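Local structure of Alpha/beta hydrolase fold protein (Ochrobactrum, 4G9E) at residues A[60-65]-A[178-183]; A[70-75]-A[185-190]. The protein is an N-acyl homoserine lactonase of the alpha/beta-hydrolase fold, which hydrolyses the lactone ring of bacterial quorum-sensing signals. One frame throughout, in Å; residues are numbered along the deposited sequence.

Contact 1: A[60-65]-A[178-183]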
loop_
_atom_site.group_PDB
_atom_site.type_symbol
_atom_site.label_atom_id
_atom_site.label_comp_id
_atom_site.label_asym_id
_atom_site.label_seq_id
_atom_site.Cartn_x
_atom_site.Cartn_y
_atom_site.Cartn_z
ATOM N N PRO A 60 -3.501 0.105 -11.853
ATOM C CA PRO A 60 -3.265 0.388 -13.272
ATOM C C PRO A 60 -1.767 0.546 -13.521
ATOM O O PRO A 60 -1.068 1.144 -12.703
ATOM C CB PRO A 60 -4.003 1.713 -13.482
ATOM C CG PRO A 60 -5.146 1.629 -12.512
ATOM C CD PRO A 60 -4.557 0.964 -11.286
ATOM N N GLY A 61 -1.287 0.015 -14.643
ATOM C CA GLY A 61 0.119 0.102 -14.998
ATOM C C GLY A 61 1.030 -0.882 -14.287
ATOM O O GLY A 61 2.237 -0.856 -14.504
ATOM N N HIS A 62 0.454 -1.739 -13.443
ATOM C CA HIS A 62 1.219 -2.654 -12.608
ATOM C C HIS A 62 0.712 -4.085 -12.737
ATOM O O HIS A 62 -0.460 -4.326 -13.032
ATOM C CB HIS A 62 1.097 -2.242 -11.138
ATOM C CG HIS A 62 1.775 -0.951 -10.794
ATOM N ND1 HIS A 62 1.274 0.280 -11.161
ATOM C CD2 HIS A 62 2.904 -0.701 -10.092
ATOM C CE1 HIS A 62 2.075 1.229 -10.706
ATOM N NE2 HIS A 62 3.074 0.661 -10.054
ATOM N N GLY A 63 1.595 -5.040 -12.474
ATOM C CA GLY A 63 1.201 -6.434 -12.425
ATOM C C GLY A 63 0.443 -6.893 -13.653
ATOM O O GLY A 63 0.861 -6.659 -14.790
ATOM N N LYS A 64 -0.652 -7.571 -13.421
ATOM C CA LYS A 64 -1.491 -8.131 -14.465
ATOM C C LYS A 64 -2.618 -7.166 -14.911
ATOM O O LYS A 64 -3.429 -7.510 -15.701
ATOM C CB LYS A 64 -2.084 -9.477 -14.013
ATOM C CG LYS A 64 -0.985 -10.487 -13.776
ATOM C CD LYS A 64 -1.420 -11.907 -13.677
ATOM C CE LYS A 64 -0.187 -12.740 -13.382
ATOM N NZ LYS A 64 0.670 -12.903 -14.561
ATOM N N SER A 65 -2.664 -5.974 -14.343
ATOM C CA SER A 65 -3.596 -4.961 -14.821
ATOM C C SER A 65 -3.064 -4.359 -16.107
ATOM O O SER A 65 -1.871 -4.435 -16.380
ATOM C CB SER A 65 -3.783 -3.874 -13.770
ATOM O OG SER A 65 -4.538 -4.381 -12.685
ATOM N N ALA A 178 9.874 -4.953 -13.728
ATOM C CA ALA A 178 10.164 -4.671 -15.127
ATOM C C ALA A 178 8.901 -4.361 -15.920
ATOM O O ALA A 178 8.936 -3.569 -16.860
ATOM C CB ALA A 178 10.911 -5.836 -15.750
ATOM N N ARG A 179 7.786 -4.981 -15.546
ATOM C CA ARG A 179 6.531 -4.758 -16.267
ATOM C C ARG A 179 5.990 -3.344 -16.105
ATOM O O ARG A 179 5.393 -2.801 -17.025
ATOM C CB ARG A 179 5.460 -5.766 -15.831
ATOM C CG ARG A 179 4.058 -5.496 -16.397
ATOM C CD ARG A 179 3.288 -4.523 -15.503
ATOM N NE ARG A 179 1.934 -4.213 -15.956
ATOM C CZ ARG A 179 1.633 -3.230 -16.801
ATOM N NH1 ARG A 179 0.365 -3.003 -17.131
ATOM N NH2 ARG A 179 2.596 -2.476 -17.316
ATOM N N THR A 180 6.184 -2.760 -14.930
ATOM C CA THR A 180 5.524 -1.506 -14.584
ATOM C C THR A 180 5.670 -0.451 -15.677
ATOM O O THR A 180 6.760 -0.215 -16.194
ATOM C CB THR A 180 6.088 -0.941 -13.281
ATOM O OG1 THR A 180 6.054 -1.964 -12.281
ATOM C CG2 THR A 180 5.276 0.258 -12.805
ATOM N N ASP A 181 4.553 0.178 -16.022
ATOM C CA ASP A 181 4.526 1.327 -16.921
ATOM C C ASP A 181 5.336 2.442 -16.257
ATOM O O ASP A 181 4.905 3.023 -15.264
ATOM C CB ASP A 181 3.063 1.745 -17.115
ATOM C CG ASP A 181 2.878 2.900 -18.086
ATOM O OD1 ASP A 181 3.871 3.513 -18.531
ATOM O OD2 ASP A 181 1.705 3.202 -18.385
ATOM N N GLY A 182 6.512 2.743 -16.801
ATOM C CA GLY A 182 7.388 3.718 -16.176
ATOM C C GLY A 182 6.800 5.117 -16.093
ATOM O O GLY A 182 7.183 5.911 -15.231
ATOM N N ARG A 183 5.874 5.435 -16.990
ATOM C CA ARG A 183 5.168 6.712 -16.908
ATOM C C ARG A 183 4.495 6.872 -15.552
ATOM O O ARG A 183 4.378 7.983 -15.036
ATOM C CB ARG A 183 4.118 6.829 -18.012
ATOM C CG ARG A 183 4.705 6.802 -19.406
ATOM C CD ARG A 183 3.625 6.801 -20.473
ATOM N NE ARG A 183 2.743 5.648 -20.331
ATOM C CZ ARG A 183 1.637 5.460 -21.038
ATOM N NH1 ARG A 183 1.272 6.354 -21.950
ATOM N NH2 ARG A 183 0.894 4.379 -20.833
HETATM O O HOH W 1 4.177 -4.044 -11.699
#
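Arg179, in the last turn of helix 171-179, reaches across to the loop that follows strand 52-57 of this alpha/beta-hydrolase fold and grips it by two carbonyls. Its NE donates to Gly63 O (2.9 Å) and its NH1 to Ser65 O (2.8 Å); both oxygens lie at the edge of the guanidinium, close to its plane. The second bond is nearly straight, at 166°, the first more bent. One face of the same group lies against the Gly61-His62 peptide, with Gly61 O above the plane and toward its rim. Gly61 O instead accepts from Asp181 N (3.0 Å), so the first residues beyond the helix are tied to the loop by a backbone bond as well. Thr180, between them, lays CG2 over one face of the His62 imidazole, a CH-pi contact of 3.8 Å to the ring centroid. A water bridges Gly63 N and Thr180 OG1, accepting from the backbone N-H.

Behind these first contacts, the loop is shaped by a type II' beta turn from His62 to Ser65, closed by Ser65 N to His62 O. The arginine chain bends at chi2 (-87°), which swings the guanidinium over the loop, and Asp67 forms a salt bridge with its NH2. The His62 ring is fixed by ND1 donating to Pro60 O, which lies in the ring plane, and meets the His31 ring. Asp181, at the N-cap of helix 182-194, hydrogen-bonds Tyr75 OH through OD2. Arg183 grips its carboxylate side-on: NH2 donates to Asp181 OD2 (2.8 Å) and NE to Asp181 OD1 on its syn lone pair. As the N-cap acceptor, Asp181 OD1 also takes Arg183 N, which comes from above the carboxylate plane.

Contact 2: A[70-75]-A[185-190]. With C4L (N-butanoyl-L-homoserine), chain C.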
loop_
_atom_site.group_PDB
_atom_site.type_symbol
_atom_site.label_atom_id
_atom_site.label_comp_id
_atom_site.label_asym_id
_atom_site.label_seq_id
_atom_site.Cartn_x
_atom_site.Cartn_y
_atom_site.Cartn_z
ATOM N N ASP A 70 -6.002 6.385 -19.200
ATOM C CA ASP A 70 -5.592 7.787 -19.163
ATOM C C ASP A 70 -4.564 7.978 -18.050
ATOM O O ASP A 70 -4.925 8.192 -16.892
ATOM C CB ASP A 70 -6.810 8.685 -18.930
ATOM C CG ASP A 70 -6.451 10.157 -18.858
ATOM O OD1 ASP A 70 -5.262 10.507 -19.027
ATOM O OD2 ASP A 70 -7.375 10.966 -18.646
ATOM N N PRO A 71 -3.270 7.879 -18.395
ATOM C CA PRO A 71 -2.206 8.064 -17.402
ATOM C C PRO A 71 -2.328 9.367 -16.614
ATOM O O PRO A 71 -1.974 9.402 -15.430
ATOM C CB PRO A 71 -0.937 8.052 -18.252
ATOM C CG PRO A 71 -1.290 7.149 -19.396
ATOM C CD PRO A 71 -2.737 7.442 -19.700
ATOM N N ASP A 72 -2.833 10.420 -17.256
ATOM C CA ASP A 72 -2.949 11.726 -16.615
ATOM C C ASP A 72 -3.994 11.737 -15.494
ATOM O O ASP A 72 -3.941 12.563 -14.583
ATOM C CB ASP A 72 -3.294 12.795 -17.659
ATOM C CG ASP A 72 -2.208 12.968 -18.710
ATOM O OD1 ASP A 72 -1.017 12.827 -18.365
ATOM O OD2 ASP A 72 -2.551 13.271 -19.878
ATOM N N ARG A 73 -4.958 10.833 -15.579
ATOM C CA ARG A 73 -5.965 10.696 -14.540
ATOM C C ARG A 73 -5.538 9.694 -13.477
ATOM O O ARG A 73 -5.751 9.909 -12.287
ATOM C CB ARG A 73 -7.278 10.233 -15.159
ATOM C CG ARG A 73 -8.378 10.000 -14.153
ATOM C CD ARG A 73 -9.535 9.248 -14.779
ATOM N NE ARG A 73 -10.573 8.985 -13.788
ATOM C CZ ARG A 73 -11.336 7.901 -13.777
ATOM N NH1 ARG A 73 -11.177 6.971 -14.705
ATOM N NH2 ARG A 73 -12.251 7.743 -12.831
ATOM N N SER A 74 -4.950 8.585 -13.910
ATOM C CA SER A 74 -4.791 7.424 -13.034
ATOM C C SER A 74 -3.518 7.376 -12.201
ATOM O O SER A 74 -3.539 6.884 -11.068
ATOM C CB SER A 74 -4.875 6.139 -13.858
ATOM O OG SER A 74 -6.131 6.021 -14.488
ATOM N N TYR A 75 -2.409 7.839 -12.771
ATOM C CA TYR A 75 -1.108 7.610 -12.155
ATOM C C TYR A 75 -0.766 8.714 -11.159
ATOM O O TYR A 75 0.056 9.596 -11.430
ATOM C CB TYR A 75 -0.026 7.494 -13.222
ATOM C CG TYR A 75 -0.139 6.301 -14.147
ATOM C CD1 TYR A 75 -0.784 5.129 -13.763
ATOM C CD2 TYR A 75 0.458 6.337 -15.400
ATOM C CE1 TYR A 75 -0.842 4.039 -14.619
ATOM C CE2 TYR A 75 0.409 5.259 -16.255
ATOM C CZ TYR A 75 -0.236 4.105 -15.858
ATOM O OH TYR A 75 -0.305 3.014 -16.694
ATOM N N ARG A 185 5.573 5.835 -12.640
ATOM C CA ARG A 185 6.549 6.304 -11.667
ATOM C C ARG A 185 6.757 7.808 -11.786
ATOM O O ARG A 185 6.666 8.541 -10.802
ATOM C CB ARG A 185 7.884 5.583 -11.850
ATOM C CG ARG A 185 7.863 4.143 -11.355
ATOM C CD ARG A 185 9.247 3.517 -11.407
ATOM N NE ARG A 185 9.704 3.273 -12.772
ATOM C CZ ARG A 185 9.629 2.101 -13.397
ATOM N NH1 ARG A 185 9.105 1.045 -12.789
ATOM N NH2 ARG A 185 10.090 1.980 -14.637
ATOM N N ARG A 186 7.024 8.265 -13.003
ATOM C CA ARG A 186 7.347 9.666 -13.220
ATOM C C ARG A 186 6.195 10.578 -12.820
ATOM O O ARG A 186 6.384 11.546 -12.081
ATOM C CB ARG A 186 7.728 9.911 -14.677
ATOM C CG ARG A 186 7.946 11.380 -14.989
ATOM C CD ARG A 186 8.469 11.609 -16.395
ATOM N NE ARG A 186 7.731 10.856 -17.405
ATOM C CZ ARG A 186 6.596 11.256 -17.973
ATOM N NH1 ARG A 186 6.032 12.408 -17.629
ATOM N NH2 ARG A 186 6.021 10.492 -18.892
ATOM N N ILE A 187 5.002 10.268 -13.316
ATOM C CA ILE A 187 3.859 11.143 -13.103
ATOM C C ILE A 187 3.432 11.141 -11.636
ATOM O O ILE A 187 3.197 12.194 -11.049
ATOM C CB ILE A 187 2.692 10.777 -14.035
ATOM C CG1 ILE A 187 3.107 10.965 -15.499
ATOM C CG2 ILE A 187 1.485 11.643 -13.736
ATOM C CD1 ILE A 187 2.158 10.331 -16.481
ATOM N N MET A 188 3.358 9.965 -11.024
ATOM C CA MET A 188 2.960 9.898 -9.631
ATOM C C MET A 188 3.905 10.701 -8.753
ATOM O O MET A 188 3.465 11.446 -7.881
ATOM C CB MET A 188 2.878 8.443 -9.161
ATOM C CG MET A 188 2.588 8.263 -7.671
ATOM S SD MET A 188 4.031 8.411 -6.593
ATOM C CE MET A 188 5.066 7.074 -7.183
ATOM N N PHE A 189 5.210 10.560 -8.974
ATOM C CA PHE A 189 6.156 11.200 -8.074
ATOM C C PHE A 189 6.140 12.716 -8.220
ATOM O O PHE A 189 6.225 13.455 -7.235
ATOM C CB PHE A 189 7.564 10.656 -8.294
ATOM C CG PHE A 189 8.553 11.123 -7.270
ATOM C CD1 PHE A 189 8.614 10.532 -6.019
ATOM C CD2 PHE A 189 9.406 12.171 -7.553
ATOM C CE1 PHE A 189 9.522 10.973 -5.073
ATOM C CE2 PHE A 189 10.318 12.616 -6.613
ATOM C CZ PHE A 189 10.373 12.020 -5.375
ATOM N N GLU A 190 6.023 13.178 -9.456
ATOM C CA GLU A 190 5.904 14.610 -9.710
ATOM C C GLU A 190 4.663 15.194 -9.041
ATOM O O GLU A 190 4.724 16.252 -8.413
ATOM C CB GLU A 190 5.872 14.888 -11.211
ATOM C CG GLU A 190 7.227 14.765 -11.885
ATOM C CD GLU A 190 7.170 15.003 -13.379
ATOM O OE1 GLU A 190 6.055 15.056 -13.937
ATOM O OE2 GLU A 190 8.250 15.134 -13.995
HETATM O O1 C4L C . 7.796 1.094 -2.244
HETATM C C4 C4L C . 7.186 2.129 -2.605
HETATM O O2 C4L C . 5.977 2.139 -2.927
HETATM C C3 C4L C . 7.939 3.436 -2.686
HETATM C C2 C4L C . 9.147 3.447 -1.741
HETATM C C1 C4L C . 10.175 4.498 -2.130
HETATM O O3 C4L C . 10.856 4.100 -3.330
HETATM N N1 C4L C . 7.095 4.588 -2.351
HETATM C C5 C4L C . 6.633 5.433 -3.278
HETATM O O4 C4L C . 6.884 5.329 -4.472
HETATM C C6 C4L C . 5.772 6.575 -2.788
HETATM C C7 C4L C . 6.259 7.878 -3.414
HETATM C C8 C4L C . 7.667 8.251 -2.967
#
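Ile187 provides most of the apolar contact from helix 182-194 to the short helix 71-74 and the residue after it. Its CD1 rests beside Pro71 CB at 4.2 Å and near the edge of the Tyr75 ring, while CB packs on Tyr75 CB at 4.3 Å. The other branch, CG2, anti to the backbone N, meets Tyr75 O at 3.4 Å.

Polar contact is slight: no hydrogen bond joins the two segments, and Met188 N stands 3.3 Å from Tyr75 O at an angle too poor for one. The Tyr75 hydroxyl also meets Ala68 N and is engaged by the aspartate that caps the long helix. Within 70-75, Asp70 caps its helix by a weak bond from Asp72 N to OD1.

Ligand contacts come from other sides of helix 182-194. Met188, its CB against Tyr75 O, bends at chi2 (-82°) and chi3, bringing CE to 3.7 Å from O4 of the N-butanoyl-L-homoserine. Phe189 offers its ring edge, CE1 lying 3.9 Å from C8 at the end of the butanoyl chain. One helix thus packs on a neighbour and lines the acyl end of the ligand pocket in this alpha/beta-hydrolase.

Overall arrangement
Contact 1 takes the end of helix 171-179 and the N-cap of helix 182-194, contact 2 the body of the latter, and their centres lie 12 Å apart. Contact 1 is buried and polar: an arginine side chain and the backbone N-H of Asp181 hold the carbonyls of a loop. Contact 2 is partly buried, with an exposed edge at Asp72, and rests on apolar packing without a hydrogen bond between its segments. Tyr75 connects them, its backbone and CB serving 185-190 while OH reaches into contact 1 and packs on Gly61 CA. Only contact 2 includes pocket residues that touch the ligand; in contact 1 the side chain of His62 is about 8 Å from the bound N-butanoyl-L-homoserine.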